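PDB 2Q37: OHCU decarboxylase from Arabidopsis thaliana, which catalyses the stereoselective decarboxylation of OHCU to (S)-allantoin through this N-terminal domain, the second of two late steps in uric acid breakdown by the bifunctional protein. Local coordinates for residues F127-I132 / V157-A162. Numbering follows the deposited sequence.
Sequences FGFIFI and VELEIA. With 3AL (1-[(4S)-2,5-dioxoimidazolidin-4-yl]urea), chain B.
E158 lies over one face of the F127 ring with its CB and CG, and its tip turns to other partners. CB lies above the CD1–CE1 rim of the ring, 3.5 Å from F127 CD1. Its CG sits over the face in a CH-pi contact, 3.5 Å from the centroid of the F127 ring. The chain then bends (chi2 -46°), and the carboxylate plane stands 63° from that of the ring. At the tip, OE1 forms a salt bridge with R150 and a hydrogen bond with Y123, which probably offset its buried charge. Replacing F127 by an alanine would remove the ring and would probably leave a gap over E158 CB and CG, though the bonds at OE1 would still hold the tip. G128, with positive phi, ends helix 110-127 and turns the chain into the loop.

F129 comes next. Its CG lies between the backbone N and the carbonyl carbon (chi1 43°), and the ring reaches the helix backbone. F129 CZ is 3.8 Å from L159 CA. F129 CE2 meets L159 CD2 at 4.1 Å, the two side chains crossing at about a right angle. In this all-helical OHCU decarboxylase domain, the contact sets the loop between helices 110-127 and 140-150 against helix 155-178. F75 and L72 of helix 68-76 also touch F129.

Further along, I132 CB packs 4.0 Å from A162 CB. I132 also faces the active site, touching H78, the proton donor. Beside it, F131 O accepts a hydrogen bond from N1 of the bound (S)-allantoin at 2.9 Å. The ligand's O2 lies 3.1 Å from I132 CA.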
loop_
_atom_site.group_PDB
_atom_site.type_symbol
_atom_site.label_atom_id
_atom_site.label_comp_id
_atom_site.label_asym_id
_atom_site.label_seq_id
_atom_site.Cartn_x
_atom_site.Cartn_y
_atom_site.Cartn_z
ATOM N N PHE A 127 -6.013 4.401 -8.585
ATOM C CA PHE A 127 -5.439 4.024 -7.294
ATOM C C PHE A 127 -5.386 2.555 -6.903
ATOM O O PHE A 127 -4.608 2.177 -6.033
ATOM C CB PHE A 127 -6.111 4.857 -6.195
ATOM C CG PHE A 127 -5.853 6.330 -6.329
ATOM C CD1 PHE A 127 -4.628 6.876 -5.940
ATOM C CD2 PHE A 127 -6.804 7.173 -6.899
ATOM C CE1 PHE A 127 -4.353 8.246 -6.123
ATOM C CE2 PHE A 127 -6.537 8.546 -7.086
ATOM C CZ PHE A 127 -5.309 9.083 -6.698
ATOM N N GLY A 128 -6.198 1.717 -7.527
ATOM C CA GLY A 128 -6.146 0.303 -7.190
ATOM C C GLY A 128 -7.128 -0.165 -6.136
ATOM O O GLY A 128 -7.225 -1.354 -5.870
ATOM N N PHE A 129 -7.824 0.764 -5.500
ATOM C CA PHE A 129 -8.840 0.424 -4.509
ATOM C C PHE A 129 -9.936 1.461 -4.718
ATOM O O PHE A 129 -9.706 2.474 -5.393
ATOM C CB PHE A 129 -8.265 0.465 -3.084
ATOM C CG PHE A 129 -7.367 1.641 -2.816
ATOM C CD1 PHE A 129 -7.907 2.910 -2.533
ATOM C CD2 PHE A 129 -5.971 1.493 -2.850
ATOM C CE1 PHE A 129 -7.070 4.012 -2.289
ATOM C CE2 PHE A 129 -5.116 2.594 -2.607
ATOM C CZ PHE A 129 -5.665 3.856 -2.327
ATOM N N ILE A 130 -11.127 1.221 -4.183
ATOM C CA ILE A 130 -12.218 2.176 -4.374
ATOM C C ILE A 130 -12.045 3.445 -3.538
ATOM O O ILE A 130 -11.208 3.507 -2.639
ATOM C CB ILE A 130 -13.610 1.547 -4.033
ATOM C CG1 ILE A 130 -13.653 1.111 -2.574
ATOM C CG2 ILE A 130 -13.867 0.339 -4.908
ATOM C CD1 ILE A 130 -15.054 0.804 -2.105
ATOM N N PHE A 131 -12.841 4.460 -3.854
ATOM C CA PHE A 131 -12.811 5.724 -3.132
ATOM C C PHE A 131 -13.440 5.528 -1.726
ATOM O O PHE A 131 -14.620 5.175 -1.603
ATOM C CB PHE A 131 -13.583 6.769 -3.938
ATOM C CG PHE A 131 -13.731 8.086 -3.238
ATOM C CD1 PHE A 131 -12.617 8.885 -2.978
ATOM C CD2 PHE A 131 -14.994 8.545 -2.847
ATOM C CE1 PHE A 131 -12.766 10.137 -2.336
ATOM C CE2 PHE A 131 -15.152 9.792 -2.206
ATOM C CZ PHE A 131 -14.037 10.586 -1.952
ATOM N N ILE A 132 -12.645 5.754 -0.683
ATOM C CA ILE A 132 -13.082 5.589 0.711
ATOM C C ILE A 132 -13.200 6.933 1.427
ATOM O O ILE A 132 -12.272 7.737 1.434
ATOM C CB ILE A 132 -12.087 4.724 1.517
ATOM C CG1 ILE A 132 -11.870 3.379 0.807
ATOM C CG2 ILE A 132 -12.622 4.488 2.946
ATOM C CD1 ILE A 132 -13.133 2.509 0.730
ATOM N N VAL A 157 -0.299 8.746 -1.144
ATOM C CA VAL A 157 -1.032 9.639 -0.247
ATOM C C VAL A 157 -2.508 9.275 -0.202
ATOM O O VAL A 157 -3.144 9.379 0.855
ATOM C CB VAL A 157 -0.902 11.152 -0.633
ATOM C CG1 VAL A 157 0.558 11.586 -0.597
ATOM C CG2 VAL A 157 -1.488 11.393 -1.978
ATOM N N GLU A 158 -3.067 8.858 -1.332
ATOM C CA GLU A 158 -4.455 8.446 -1.308
ATOM C C GLU A 158 -4.608 7.246 -0.361
ATOM O O GLU A 158 -5.632 7.087 0.292
ATOM C CB GLU A 158 -4.962 8.083 -2.711
ATOM C CG GLU A 158 -5.707 9.232 -3.366
ATOM C CD GLU A 158 -6.712 9.878 -2.421
ATOM O OE1 GLU A 158 -7.784 9.286 -2.142
ATOM O OE2 GLU A 158 -6.412 10.985 -1.934
ATOM N N LEU A 159 -3.572 6.418 -0.282
ATOM C CA LEU A 159 -3.592 5.251 0.578
ATOM C C LEU A 159 -3.622 5.667 2.059
ATOM O O LEU A 159 -4.162 4.940 2.890
ATOM C CB LEU A 159 -2.364 4.395 0.280
ATOM C CG LEU A 159 -2.215 2.958 0.783
ATOM C CD1 LEU A 159 -1.268 2.955 1.922
ATOM C CD2 LEU A 159 -3.579 2.342 1.164
ATOM N N GLU A 160 -3.058 6.827 2.398
ATOM C CA GLU A 160 -3.063 7.255 3.795
ATOM C C GLU A 160 -4.398 7.847 4.183
ATOM O O GLU A 160 -4.897 7.603 5.276
ATOM C CB GLU A 160 -1.997 8.305 4.072
ATOM C CG GLU A 160 -0.637 7.751 4.378
ATOM C CD GLU A 160 0.203 8.754 5.152
ATOM O OE1 GLU A 160 0.195 9.948 4.754
ATOM O OE2 GLU A 160 0.856 8.345 6.149
ATOM N N ILE A 161 -4.945 8.647 3.278
ATOM C CA ILE A 161 -6.221 9.293 3.474
ATOM C C ILE A 161 -7.326 8.229 3.592
ATOM O O ILE A 161 -8.170 8.297 4.478
ATOM C CB ILE A 161 -6.516 10.266 2.296
ATOM C CG1 ILE A 161 -5.489 11.405 2.294
ATOM C CG2 ILE A 161 -7.928 10.832 2.414
ATOM C CD1 ILE A 161 -5.602 12.348 1.086
ATOM N N ALA A 162 -7.313 7.241 2.708
ATOM C CA ALA A 162 -8.306 6.187 2.775
ATOM C C ALA A 162 -8.201 5.457 4.114
ATOM O O ALA A 162 -9.227 5.101 4.711
ATOM C CB ALA A 162 -8.119 5.205 1.629
HETATM C C4 3AL B . -17.962 3.602 3.026
HETATM C C5 3AL B . -19.043 2.868 3.645
HETATM O O5 3AL B . -19.520 1.773 3.490
HETATM N N7 3AL B . -19.636 3.654 4.652
HETATM C C8 3AL B . -18.944 4.856 4.644
HETATM O O8 3AL B . -19.210 5.775 5.408
HETATM N N9 3AL B . -17.940 4.863 3.678
HETATM N N3 3AL B . -18.096 3.626 1.571
HETATM C C2 3AL B . -17.028 4.330 0.830
HETATM N N1 3AL B . -17.136 4.328 -0.373
HETATM O O2 3AL B . -16.040 4.893 1.501
#